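Local coordinates for protein malate synthase (Haloferax volcanii, PDB 3OYZ) that catalyses the magnesium-dependent Claisen condensation of acetyl-CoA with glyoxylate and the hydrolysis of the malyl-CoA intermediate, yielding malate and CoA in the glyoxylate cycle, at residues A[49-54]-A[84-89]; A[161-166]-A[210-215]; A[364-369]-A[385-390]. All coordinates share one frame; numbering follows the deposited sequence.

Interaction 1: A[49-54]-A[84-89]; sequences DNEDAT and RMVWHR. With ACO (acetyl coenzyme *a), chain B; PYR (pyruvic acid), chain C.
Arg84 lays its guanidinium against the carboxylate of Asp49 side-on, giving NE and NH2 to one oxygen each. NE to OD1 of Asp49 spans 2.8 Å and is nearly straight at 172°, whereas NH2 to OD2 of Asp49, at 2.7 Å, is more bent; the two planes stand 51° apart, so the salt bridge is twisted rather than flat. Glu51, the other large contributor, comes over a face of the same group: its OE1 lies 3.0 Å from CZ of Arg84, and since no N-H points at it, the attraction is one of charge alone. A bend at chi3 (78°) in the otherwise stretched arginine chain turns the guanidinium so that its edge meets Asp49 and one face lies under Glu51 OE1.

Both segments belong to loops at the C-terminal ends of neighbouring parallel strands, 45-49 and 80-81, where active sites of TIM barrels lie. Backbone contact is slight, a single bridge between Asp49 and Arg84, beside which Asn50 N donates to Arg84 O. Asp49 also organises its own loop: OD1 accepts from Glu51 N in an Asx turn, from the face opposite Arg84 NE, and OD2 accepts from Ala53 N within the type I turn 51-54. Glu51 is steadied in turn by Asp52 N, 3.0 Å from its OE1, and by a water that links its OE2 to Trp87 O.

Held in this way, Arg84 presents further N-H groups to acetyl-CoA and to pyruvate, which probably stands in for glyoxylate: Arg84 NH1 reaches O3 of pyruvate at 2.8 Å. Arg84 NH2 lies 2.9 Å from the thioester carbonyl oxygen O of acetyl-CoA.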
loop_
_atom_site.group_PDB
_atom_site.type_symbol
_atom_site.label_atom_id
_atom_site.label_comp_id
_atom_site.label_asym_id
_atom_site.label_seq_id
_atom_site.Cartn_x
_atom_site.Cartn_y
_atom_site.Cartn_z
ATOM N N ASP A 49 17.629 -24.306 8.613
ATOM C CA ASP A 49 16.567 -23.736 9.396
ATOM C C ASP A 49 16.280 -24.401 10.690
ATOM O O ASP A 49 15.413 -25.253 10.707
ATOM C CB ASP A 49 15.320 -23.667 8.527
ATOM C CG ASP A 49 14.211 -22.849 9.131
ATOM O OD1 ASP A 49 14.428 -22.233 10.183
ATOM O OD2 ASP A 49 13.091 -22.907 8.578
ATOM N N ASN A 50 16.867 -23.888 11.774
ATOM C CA ASN A 50 16.562 -24.341 13.106
ATOM C C ASN A 50 15.256 -23.885 13.719
ATOM O O ASN A 50 14.976 -24.231 14.872
ATOM C CB ASN A 50 17.724 -24.024 14.051
ATOM C CG ASN A 50 17.990 -25.196 15.040
ATOM O OD1 ASN A 50 17.962 -26.375 14.648
ATOM N ND2 ASN A 50 18.236 -24.874 16.291
ATOM N N GLU A 51 14.474 -23.104 12.964
ATOM C CA GLU A 51 13.213 -22.590 13.496
ATOM C C GLU A 51 12.074 -23.390 12.905
ATOM O O GLU A 51 12.065 -24.621 13.142
ATOM C CB GLU A 51 13.045 -21.079 13.229
ATOM C CG GLU A 51 11.907 -20.495 14.069
ATOM C CD GLU A 51 10.955 -19.614 13.263
ATOM O OE1 GLU A 51 10.795 -19.830 12.061
ATOM O OE2 GLU A 51 10.265 -18.746 13.815
ATOM N N ASP A 52 11.164 -22.787 12.119
ATOM C CA ASP A 52 9.927 -23.511 11.767
ATOM C C ASP A 52 10.085 -24.780 10.901
ATOM O O ASP A 52 9.182 -25.608 10.857
ATOM C CB ASP A 52 8.728 -22.648 11.366
ATOM C CG ASP A 52 8.135 -21.899 12.598
ATOM O OD1 ASP A 52 8.617 -22.074 13.746
ATOM O OD2 ASP A 52 7.119 -21.188 12.537
ATOM N N ALA A 53 11.208 -24.940 10.227
ATOM C CA ALA A 53 11.442 -26.188 9.481
ATOM C C ALA A 53 11.679 -27.412 10.359
ATOM O O ALA A 53 11.516 -28.544 9.888
ATOM C CB ALA A 53 12.614 -26.012 8.522
ATOM N N THR A 54 11.995 -27.167 11.631
ATOM C CA THR A 54 12.514 -28.143 12.587
ATOM C C THR A 54 11.581 -28.243 13.787
ATOM O O THR A 54 11.171 -27.244 14.396
ATOM C CB THR A 54 13.942 -27.805 13.005
ATOM O OG1 THR A 54 14.705 -27.667 11.804
ATOM C CG2 THR A 54 14.548 -28.897 13.856
ATOM N N ARG A 84 18.980 -20.045 10.012
ATOM C CA ARG A 84 17.915 -19.363 10.763
ATOM C C ARG A 84 17.904 -19.895 12.195
ATOM O O ARG A 84 17.714 -21.105 12.401
ATOM C CB ARG A 84 16.533 -19.511 10.090
ATOM C CG ARG A 84 15.354 -18.857 10.930
ATOM C CD ARG A 84 14.185 -18.476 10.081
ATOM N NE ARG A 84 13.356 -19.642 9.741
ATOM C CZ ARG A 84 12.095 -19.600 9.334
ATOM N NH1 ARG A 84 11.370 -18.461 9.198
ATOM N NH2 ARG A 84 11.496 -20.751 9.128
ATOM N N MET A 85 18.018 -18.978 13.167
ATOM C CA MET A 85 17.947 -19.262 14.587
ATOM C C MET A 85 16.522 -19.015 15.099
ATOM O O MET A 85 15.707 -18.297 14.474
ATOM C CB MET A 85 18.949 -18.342 15.311
ATOM C CG MET A 85 20.315 -18.468 14.665
ATOM S SD MET A 85 21.223 -19.954 15.304
ATOM C CE MET A 85 20.679 -21.150 14.099
ATOM N N VAL A 86 16.242 -19.468 16.313
ATOM C CA VAL A 86 14.923 -19.104 16.851
ATOM C C VAL A 86 14.962 -17.667 17.411
ATOM O O VAL A 86 16.048 -17.191 17.736
ATOM C CB VAL A 86 14.386 -20.061 17.937
ATOM C CG1 VAL A 86 14.149 -21.450 17.321
ATOM C CG2 VAL A 86 15.371 -20.176 19.109
ATOM N N TRP A 87 13.824 -16.992 17.413
ATOM C CA TRP A 87 13.706 -15.631 18.001
ATOM C C TRP A 87 12.239 -15.299 18.163
ATOM O O TRP A 87 11.352 -15.793 17.458
ATOM C CB TRP A 87 14.382 -14.585 17.088
ATOM C CG TRP A 87 14.411 -13.159 17.608
ATOM C CD1 TRP A 87 13.445 -12.171 17.419
ATOM C CD2 TRP A 87 15.457 -12.572 18.401
ATOM N NE1 TRP A 87 13.868 -11.010 18.053
ATOM C CE2 TRP A 87 15.096 -11.218 18.623
ATOM C CE3 TRP A 87 16.679 -13.052 18.895
ATOM C CZ2 TRP A 87 15.899 -10.343 19.351
ATOM C CZ3 TRP A 87 17.504 -12.189 19.624
ATOM C CH2 TRP A 87 17.030 -10.884 19.937
ATOM N N HIS A 88 11.903 -14.441 19.122
ATOM C CA HIS A 88 10.559 -13.914 18.992
ATOM C C HIS A 88 10.545 -12.612 19.805
ATOM O O HIS A 88 10.992 -12.555 20.949
ATOM C CB HIS A 88 9.469 -14.862 19.551
ATOM C CG HIS A 88 8.091 -14.563 19.059
ATOM N ND1 HIS A 88 7.385 -13.445 19.475
ATOM C CD2 HIS A 88 7.259 -15.266 18.240
ATOM C CE1 HIS A 88 6.184 -13.465 18.914
ATOM N NE2 HIS A 88 6.074 -14.565 18.189
ATOM N N ARG A 89 9.951 -11.590 19.212
ATOM C CA ARG A 89 9.775 -10.286 19.852
ATOM C C ARG A 89 9.065 -10.343 21.224
ATOM O O ARG A 89 9.301 -9.429 22.041
ATOM C CB ARG A 89 8.969 -9.348 18.895
ATOM C CG ARG A 89 7.487 -9.730 18.614
ATOM C CD ARG A 89 6.872 -9.027 17.365
ATOM N NE ARG A 89 5.609 -9.645 16.987
ATOM C CZ ARG A 89 5.552 -10.753 16.251
ATOM N NH1 ARG A 89 6.672 -11.311 15.744
ATOM N NH2 ARG A 89 4.380 -11.263 15.963
HETATM N N1A ACO B . 16.212 -29.264 1.912
HETATM C C2A ACO B . 16.971 -30.324 1.574
HETATM N N3A ACO B . 16.461 -31.337 0.852
HETATM C C4A ACO B . 15.168 -31.375 0.439
HETATM C C5A ACO B . 14.312 -30.222 0.792
HETATM C C6A ACO B . 14.899 -29.142 1.608
HETATM N N6A ACO B . 14.064 -28.126 1.952
HETATM N N7A ACO B . 13.090 -30.457 0.297
HETATM C C8A ACO B . 13.140 -31.668 -0.307
HETATM N N9A ACO B . 14.375 -32.186 -0.269
HETATM C C1B ACO B . 14.742 -33.503 -0.882
HETATM C C2B ACO B . 13.581 -34.462 -0.654
HETATM O O2B ACO B . 13.730 -35.069 0.628
HETATM C C3B ACO B . 13.700 -35.425 -1.819
HETATM O O3B ACO B . 14.775 -36.277 -1.411
HETATM P P3B ACO B . 15.054 -37.812 -1.939
HETATM O O7A ACO B . 16.196 -37.521 -2.901
HETATM O O8A ACO B . 13.700 -38.169 -2.517
HETATM O O9A ACO B . 15.401 -38.641 -0.723
HETATM C C4B ACO B . 14.162 -34.510 -2.941
HETATM O O4B ACO B . 14.890 -33.446 -2.313
HETATM C C5B ACO B . 12.985 -33.890 -3.685
HETATM O O5B ACO B . 11.985 -33.595 -2.707
HETATM P P1A ACO B . 10.482 -33.202 -3.109
HETATM O O1A ACO B . 9.687 -34.309 -3.722
HETATM O O2A ACO B . 10.645 -32.002 -3.994
HETATM O O3A ACO B . 9.669 -32.742 -1.808
HETATM P P2A ACO B . 9.145 -33.786 -0.711
HETATM O O4A ACO B . 10.368 -34.638 -0.597
HETATM O O5A ACO B . 7.705 -34.109 -1.050
HETATM O O6A ACO B . 8.975 -32.955 0.677
HETATM C CBP ACO B . 8.663 -30.971 2.098
HETATM C CCP ACO B . 8.257 -31.720 0.822
HETATM C CDP ACO B . 8.391 -31.821 3.338
HETATM C CEP ACO B . 7.773 -29.738 2.186
HETATM C CAP ACO B . 10.153 -30.611 2.124
HETATM O OAP ACO B . 10.406 -30.051 0.843
HETATM C C9P ACO B . 10.531 -29.586 3.174
HETATM O O9P ACO B . 10.543 -29.903 4.368
HETATM N N8P ACO B . 10.808 -28.349 2.729
HETATM C C7P ACO B . 11.193 -27.318 3.684
HETATM C C6P ACO B . 10.023 -26.798 4.533
HETATM C C5P ACO B . 10.562 -25.570 5.243
HETATM O O5P ACO B . 11.719 -25.207 5.042
HETATM N N4P ACO B . 9.690 -24.923 6.015
HETATM C C3P ACO B . 9.983 -23.703 6.747
HETATM C C2P ACO B . 10.191 -22.511 5.809
HETATM S S1P ACO B . 8.528 -21.924 5.679
HETATM C C ACO B . 8.137 -21.020 7.046
HETATM O O ACO B . 8.775 -21.057 8.080
HETATM C CH3 ACO B . 6.901 -20.179 6.960
HETATM C C PYR C . 6.626 -17.559 7.508
HETATM O O PYR C . 6.175 -17.339 8.684
HETATM O OXT PYR C . 5.968 -17.276 6.441
HETATM C CA PYR C . 7.947 -17.997 7.418
HETATM O O3 PYR C . 8.659 -18.159 8.498
HETATM C CB PYR C . 8.575 -18.200 6.089
HETATM O O HOH W 1 10.979 -18.357 16.371
#

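Interaction 2: A[161-166]-A[210-215]; sequences EAELAM and PELRHN
Helix 161-165 and helix 210-215 run in broadly the same direction, their short axes inclined by 37° and 10.7 Å apart at closest approach. At that spacing the backbones stay clear of each other, the nearest CA atoms being those of Glu163 and Leu212, and side chains bridge the gap. Glu163 does most of this. With CG anti to the backbone N (chi1 178°) and the chain extended beyond it, the carboxylate is carried across to the second helix, where OE2 accepts from ND2 of Asn215 at 2.9 Å. The bond uses the anti lone pair of OE2 and lies in the amide plane, though its angle of 146° leaves it bent. Leu212 sets CD1 against the carboxylate end of Glu163, 4.1 Å from its CD. Met166 adds a contact of its own, its CE lying 3.9 Å from the backbone O of Asn215.

The helices belong to the outer layer of the barrel, over strands 152-157 and 183-188. The OH of Tyr193 is hydrogen-bonded to OE1 of Glu163, while Arg218 and His214 of a neighbouring subunit reach OE2. Such a buried carboxylate, surrounded by polar partners and a cationic arginine, probably stays ionised, and it ties the helix pair to the trimer interface.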
loop_
_atom_site.group_PDB
_atom_site.type_symbol
_atom_site.label_atom_id
_atom_site.label_comp_id
_atom_site.label_asym_id
_atom_site.label_seq_id
_atom_site.Cartn_x
_atom_site.Cartn_y
_atom_site.Cartn_z
ATOM N N GLU A 161 4.244 -4.977 13.265
ATOM C CA GLU A 161 5.205 -4.080 13.916
ATOM C C GLU A 161 6.482 -4.071 13.063
ATOM O O GLU A 161 7.141 -3.035 13.003
ATOM C CB GLU A 161 5.623 -4.530 15.353
ATOM C CG GLU A 161 4.630 -4.470 16.458
ATOM C CD GLU A 161 5.260 -4.883 17.830
ATOM O OE1 GLU A 161 5.066 -6.076 18.160
ATOM O OE2 GLU A 161 5.966 -4.082 18.521
ATOM N N ALA A 162 6.923 -5.216 12.492
ATOM C CA ALA A 162 8.214 -5.207 11.849
ATOM C C ALA A 162 8.000 -4.484 10.527
ATOM O O ALA A 162 8.971 -3.953 9.993
ATOM C CB ALA A 162 8.620 -6.672 11.504
ATOM N N GLU A 163 6.842 -4.657 9.908
ATOM C CA GLU A 163 6.567 -3.953 8.640
ATOM C C GLU A 163 6.693 -2.452 8.824
ATOM O O GLU A 163 7.338 -1.757 8.017
ATOM C CB GLU A 163 5.154 -4.255 8.101
ATOM C CG GLU A 163 4.785 -3.517 6.799
ATOM C CD GLU A 163 3.350 -3.864 6.403
ATOM O OE1 GLU A 163 2.758 -4.664 7.148
ATOM O OE2 GLU A 163 2.748 -3.375 5.417
ATOM N N LEU A 164 6.076 -1.937 9.886
ATOM C CA LEU A 164 6.253 -0.486 10.214
ATOM C C LEU A 164 7.700 -0.114 10.572
ATOM O O LEU A 164 8.170 0.990 10.202
ATOM C CB LEU A 164 5.345 -0.113 11.406
ATOM C CG LEU A 164 3.845 -0.135 11.049
ATOM C CD1 LEU A 164 2.929 -0.038 12.269
ATOM C CD2 LEU A 164 3.501 0.941 10.019
ATOM N N ALA A 165 8.422 -1.051 11.219
ATOM C CA ALA A 165 9.801 -0.722 11.630
ATOM C C ALA A 165 10.692 -0.484 10.408
ATOM O O ALA A 165 11.731 0.186 10.499
ATOM C CB ALA A 165 10.474 -1.826 12.504
ATOM N N MET A 166 10.289 -0.895 9.216
ATOM C CA MET A 166 11.202 -0.692 8.053
ATOM C C MET A 166 11.185 0.790 7.646
ATOM O O MET A 166 12.143 1.246 7.000
ATOM C CB MET A 166 10.825 -1.560 6.838
ATOM C CG MET A 166 11.033 -3.030 7.030
ATOM S SD MET A 166 10.595 -3.940 5.527
ATOM C CE MET A 166 8.815 -4.026 5.588
ATOM N N PRO A 210 -0.052 -7.866 -1.443
ATOM C CA PRO A 210 0.793 -7.035 -2.323
ATOM C C PRO A 210 1.444 -5.878 -1.609
ATOM O O PRO A 210 2.585 -5.538 -1.905
ATOM C CB PRO A 210 -0.192 -6.457 -3.380
ATOM C CG PRO A 210 -1.582 -6.762 -2.863
ATOM C CD PRO A 210 -1.495 -7.838 -1.780
ATOM N N GLU A 211 0.726 -5.238 -0.684
ATOM C CA GLU A 211 1.308 -4.084 0.038
ATOM C C GLU A 211 2.472 -4.439 0.928
ATOM O O GLU A 211 3.441 -3.665 1.003
ATOM C CB GLU A 211 0.293 -3.319 0.911
ATOM C CG GLU A 211 -0.918 -2.807 0.111
ATOM C CD GLU A 211 -2.035 -3.845 -0.078
ATOM O OE1 GLU A 211 -1.868 -5.048 0.304
ATOM O OE2 GLU A 211 -3.075 -3.462 -0.672
ATOM N N LEU A 212 2.412 -5.611 1.560
ATOM C CA LEU A 212 3.566 -6.042 2.338
ATOM C C LEU A 212 4.815 -6.123 1.466
ATOM O O LEU A 212 5.867 -5.683 1.877
ATOM C CB LEU A 212 3.323 -7.382 3.030
ATOM C CG LEU A 212 4.515 -8.000 3.729
ATOM C CD1 LEU A 212 5.178 -7.175 4.861
ATOM C CD2 LEU A 212 4.288 -9.478 4.109
ATOM N N ARG A 213 4.675 -6.704 0.280
ATOM C CA ARG A 213 5.790 -6.916 -0.620
ATOM C C ARG A 213 6.268 -5.590 -1.184
ATOM O O ARG A 213 7.475 -5.355 -1.175
ATOM C CB ARG A 213 5.322 -7.878 -1.740
ATOM C CG ARG A 213 5.099 -9.327 -1.263
ATOM C CD ARG A 213 4.827 -10.230 -2.498
ATOM N NE ARG A 213 3.417 -10.177 -2.835
ATOM C CZ ARG A 213 2.863 -10.070 -4.037
ATOM N NH1 ARG A 213 3.557 -10.061 -5.181
ATOM N NH2 ARG A 213 1.539 -10.084 -4.068
ATOM N N HIS A 214 5.326 -4.698 -1.512
ATOM C CA HIS A 214 5.676 -3.333 -1.847
ATOM C C HIS A 214 6.519 -2.649 -0.758
ATOM O O HIS A 214 7.597 -2.100 -1.038
ATOM C CB HIS A 214 4.477 -2.435 -2.178
ATOM C CG HIS A 214 4.866 -1.010 -2.439
ATOM N ND1 HIS A 214 5.225 -0.556 -3.701
ATOM C CD2 HIS A 214 5.006 0.046 -1.606
ATOM C CE1 HIS A 214 5.464 0.744 -3.639
ATOM N NE2 HIS A 214 5.381 1.130 -2.376
ATOM N N ASN A 215 6.020 -2.671 0.464
ATOM C CA ASN A 215 6.746 -2.060 1.603
ATOM C C ASN A 215 8.093 -2.673 1.962
ATOM O O ASN A 215 8.989 -1.924 2.358
ATOM C CB ASN A 215 5.826 -2.052 2.825
ATOM C CG ASN A 215 4.553 -1.217 2.568
ATOM O OD1 ASN A 215 4.448 -0.453 1.582
ATOM N ND2 ASN A 215 3.517 -1.544 3.311
#

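Interaction 3: A[364-369]-A[385-390]; sequences IAMTQS and RMWDEA. With ACO (acetyl coenzyme *a), chain B.
Met366 lies across one face of the Trp387 indole. Its CB starts the contact, 3.6 Å from CD1 of Trp387; CG stands anti to the backbone N (chi1 -167°), extending the chain over the ring. SD then sits 3.8 Å from the centroid of the five-membered ring, 12° off the normal, a Met-aromatic contact, and a bend at chi3 swings CE back over the same ring for a CH-pi contact, 4.2 Å from that centroid. Ile364 joins on this side of the sheet, its CG1 packing on CB of Trp387, and helix 343-358 covers the group.

These residues belong to a two-stranded antiparallel hairpin, strands 364-369 and 382-387, distinct from the parallel barrel sheet. Ile364 with Trp387 and Met366 with Arg385 are hydrogen-bonded pairs, each joined by two backbone bonds; the bond from Trp387 N to Ile364 O, 2.8 Å long, is almost perfectly straight at 179°. Between them Ala365 and Met386 form a non-hydrogen-bonded pair.

Met386 faces the other way, toward acetyl-CoA, with CG 3.5 Å from CEP of the pantetheine arm and CE 3.7 Å from the thioester sulfur S1P. Two residues on, Asp388, the predicted proton acceptor, occupies the N-cap of helix 389-395 and brings OD2 to 3.3 Å from the thioester carbonyl carbon C of acetyl-CoA; its OD1 takes a weak capping bond from Ala390 N.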
loop_
_atom_site.group_PDB
_atom_site.type_symbol
_atom_site.label_atom_id
_atom_site.label_comp_id
_atom_site.label_asym_id
_atom_site.label_seq_id
_atom_site.Cartn_x
_atom_site.Cartn_y
_atom_site.Cartn_z
ATOM N N ILE A 364 5.806 -30.739 6.633
ATOM C CA ILE A 364 5.162 -31.884 5.961
ATOM C C ILE A 364 4.361 -31.368 4.775
ATOM O O ILE A 364 3.884 -30.226 4.790
ATOM C CB ILE A 364 4.244 -32.672 6.927
ATOM C CG1 ILE A 364 3.000 -31.864 7.343
ATOM C CG2 ILE A 364 5.047 -33.108 8.159
ATOM C CD1 ILE A 364 1.884 -32.664 8.032
ATOM N N ALA A 365 4.235 -32.185 3.735
ATOM C CA ALA A 365 3.322 -31.848 2.646
ATOM C C ALA A 365 1.973 -32.439 3.070
ATOM O O ALA A 365 1.900 -33.635 3.357
ATOM C CB ALA A 365 3.826 -32.394 1.277
ATOM N N MET A 366 0.939 -31.616 3.222
ATOM C CA MET A 366 -0.392 -32.115 3.546
ATOM C C MET A 366 -1.234 -32.131 2.277
ATOM O O MET A 366 -1.002 -31.320 1.372
ATOM C CB MET A 366 -1.064 -31.262 4.609
ATOM C CG MET A 366 -2.307 -31.888 5.202
ATOM S SD MET A 366 -2.768 -30.819 6.575
ATOM C CE MET A 366 -1.560 -31.277 7.825
ATOM N N THR A 367 -2.192 -33.059 2.228
ATOM C CA THR A 367 -2.845 -33.462 0.979
ATOM C C THR A 367 -4.366 -33.391 1.055
ATOM O O THR A 367 -4.968 -33.844 2.028
ATOM C CB THR A 367 -2.369 -34.866 0.548
ATOM O OG1 THR A 367 -1.028 -34.778 0.046
ATOM C CG2 THR A 367 -3.246 -35.425 -0.536
ATOM N N GLN A 368 -4.965 -32.760 0.049
ATOM C CA GLN A 368 -6.400 -32.874 -0.210
ATOM C C GLN A 368 -6.556 -33.653 -1.526
ATOM O O GLN A 368 -5.948 -33.287 -2.544
ATOM C CB GLN A 368 -7.088 -31.502 -0.279
ATOM C CG GLN A 368 -6.533 -30.503 0.734
ATOM C CD GLN A 368 -6.851 -29.053 0.412
ATOM O OE1 GLN A 368 -6.483 -28.525 -0.642
ATOM N NE2 GLN A 368 -7.519 -28.397 1.352
ATOM N N SER A 369 -7.337 -34.736 -1.455
ATOM C CA SER A 369 -7.629 -35.732 -2.507
ATOM C C SER A 369 -9.120 -35.764 -2.900
ATOM O O SER A 369 -10.005 -35.670 -2.031
ATOM C CB SER A 369 -7.188 -37.134 -2.046
ATOM O OG SER A 369 -5.809 -37.215 -1.698
ATOM N N ARG A 385 0.232 -29.024 -0.069
ATOM C CA ARG A 385 0.659 -27.747 0.520
ATOM C C ARG A 385 1.625 -28.048 1.662
ATOM O O ARG A 385 1.330 -28.937 2.481
ATOM C CB ARG A 385 -0.561 -27.011 1.060
ATOM C CG ARG A 385 -0.245 -25.598 1.520
ATOM C CD ARG A 385 -1.335 -25.077 2.441
ATOM N NE ARG A 385 -0.952 -23.721 2.852
ATOM C CZ ARG A 385 -1.770 -22.859 3.445
ATOM N NH1 ARG A 385 -3.018 -23.211 3.695
ATOM N NH2 ARG A 385 -1.328 -21.667 3.814
ATOM N N MET A 386 2.775 -27.363 1.682
ATOM C CA MET A 386 3.717 -27.404 2.820
ATOM C C MET A 386 3.045 -26.819 4.068
ATOM O O MET A 386 2.496 -25.703 4.018
ATOM C CB MET A 386 5.026 -26.691 2.460
ATOM C CG MET A 386 6.219 -26.827 3.444
ATOM S SD MET A 386 6.174 -25.760 4.931
ATOM C CE MET A 386 6.032 -24.119 4.161
ATOM N N TRP A 387 3.006 -27.613 5.140
ATOM C CA TRP A 387 2.559 -27.234 6.478
ATOM C C TRP A 387 3.712 -27.244 7.485
ATOM O O TRP A 387 4.561 -28.167 7.507
ATOM C CB TRP A 387 1.462 -28.131 7.062
ATOM C CG TRP A 387 0.091 -27.765 6.576
ATOM C CD1 TRP A 387 -0.322 -27.797 5.290
ATOM C CD2 TRP A 387 -1.050 -27.377 7.357
ATOM N NE1 TRP A 387 -1.650 -27.435 5.206
ATOM C CE2 TRP A 387 -2.102 -27.129 6.459
ATOM C CE3 TRP A 387 -1.265 -27.132 8.719
ATOM C CZ2 TRP A 387 -3.363 -26.698 6.881
ATOM C CZ3 TRP A 387 -2.519 -26.721 9.129
ATOM C CH2 TRP A 387 -3.548 -26.501 8.216
ATOM N N ASP A 388 3.720 -26.177 8.289
ATOM C CA ASP A 388 4.494 -26.102 9.508
ATOM C C ASP A 388 3.731 -25.314 10.573
ATOM O O ASP A 388 2.545 -25.023 10.381
ATOM C CB ASP A 388 5.931 -25.657 9.234
ATOM C CG ASP A 388 6.053 -24.240 8.684
ATOM O OD1 ASP A 388 5.149 -23.387 8.841
ATOM O OD2 ASP A 388 7.149 -23.960 8.146
ATOM N N GLU A 389 4.402 -25.044 11.696
ATOM C CA GLU A 389 3.806 -24.469 12.904
ATOM C C GLU A 389 3.122 -23.135 12.554
ATOM O O GLU A 389 2.027 -22.874 13.028
ATOM C CB GLU A 389 4.887 -24.271 13.977
ATOM C CG GLU A 389 4.436 -23.556 15.248
ATOM C CD GLU A 389 3.384 -24.320 16.048
ATOM O OE1 GLU A 389 3.141 -25.513 15.799
ATOM O OE2 GLU A 389 2.781 -23.739 16.960
ATOM N N ALA A 390 3.744 -22.374 11.662
ATOM C CA ALA A 390 3.149 -21.108 11.179
ATOM C C ALA A 390 1.809 -21.387 10.485
ATOM O O ALA A 390 0.824 -20.681 10.663
ATOM C CB ALA A 390 4.120 -20.411 10.229
HETATM N N1A ACO B . 16.212 -29.264 1.912
HETATM C C2A ACO B . 16.971 -30.324 1.574
HETATM N N3A ACO B . 16.461 -31.337 0.852
HETATM C C4A ACO B . 15.168 -31.375 0.439
HETATM C C5A ACO B . 14.312 -30.222 0.792
HETATM C C6A ACO B . 14.899 -29.142 1.608
HETATM N N6A ACO B . 14.064 -28.126 1.952
HETATM N N7A ACO B . 13.090 -30.457 0.297
HETATM C C8A ACO B . 13.140 -31.668 -0.307
HETATM N N9A ACO B . 14.375 -32.186 -0.269
HETATM C C1B ACO B . 14.742 -33.503 -0.882
HETATM C C2B ACO B . 13.581 -34.462 -0.654
HETATM O O2B ACO B . 13.730 -35.069 0.628
HETATM C C3B ACO B . 13.700 -35.425 -1.819
HETATM O O3B ACO B . 14.775 -36.277 -1.411
HETATM P P3B ACO B . 15.054 -37.812 -1.939
HETATM O O7A ACO B . 16.196 -37.521 -2.901
HETATM O O8A ACO B . 13.700 -38.169 -2.517
HETATM O O9A ACO B . 15.401 -38.641 -0.723
HETATM C C4B ACO B . 14.162 -34.510 -2.941
HETATM O O4B ACO B . 14.890 -33.446 -2.313
HETATM C C5B ACO B . 12.985 -33.890 -3.685
HETATM O O5B ACO B . 11.985 -33.595 -2.707
HETATM P P1A ACO B . 10.482 -33.202 -3.109
HETATM O O1A ACO B . 9.687 -34.309 -3.722
HETATM O O2A ACO B . 10.645 -32.002 -3.994
HETATM O O3A ACO B . 9.669 -32.742 -1.808
HETATM P P2A ACO B . 9.145 -33.786 -0.711
HETATM O O4A ACO B . 10.368 -34.638 -0.597
HETATM O O5A ACO B . 7.705 -34.109 -1.050
HETATM O O6A ACO B . 8.975 -32.955 0.677
HETATM C CBP ACO B . 8.663 -30.971 2.098
HETATM C CCP ACO B . 8.257 -31.720 0.822
HETATM C CDP ACO B . 8.391 -31.821 3.338
HETATM C CEP ACO B . 7.773 -29.738 2.186
HETATM C CAP ACO B . 10.153 -30.611 2.124
HETATM O OAP ACO B . 10.406 -30.051 0.843
HETATM C C9P ACO B . 10.531 -29.586 3.174
HETATM O O9P ACO B . 10.543 -29.903 4.368
HETATM N N8P ACO B . 10.808 -28.349 2.729
HETATM C C7P ACO B . 11.193 -27.318 3.684
HETATM C C6P ACO B . 10.023 -26.798 4.533
HETATM C C5P ACO B . 10.562 -25.570 5.243
HETATM O O5P ACO B . 11.719 -25.207 5.042
HETATM N N4P ACO B . 9.690 -24.923 6.015
HETATM C C3P ACO B . 9.983 -23.703 6.747
HETATM C C2P ACO B . 10.191 -22.511 5.809
HETATM S S1P ACO B . 8.528 -21.924 5.679
HETATM C C ACO B . 8.137 -21.020 7.046
HETATM O O ACO B . 8.775 -21.057 8.080
HETATM C CH3 ACO B . 6.901 -20.179 6.960
#

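Along the chain the three contacts follow in series, each closing before the next opens. Interaction 1 lies about 9 Å from the centre of the folded chain, in loops after barrel strands; interaction 2 joins outer helices of the same barrel, their centres about 20 Å apart; interaction 3 lies in the later hairpin, its centre about 18 Å from that of interaction 1. The centres of interactions 2 and 3 are about 26 Å apart, on opposite sides of the chain's centre. Interactions 1 and 3 meet round acetyl-CoA, where Asp52 O packs on CB of Asp388, so barrel loops and hairpin together build the active site. Interaction 2 touches interaction 1 loosely, through Arg89 and Glu161, and lies at the subunit interface.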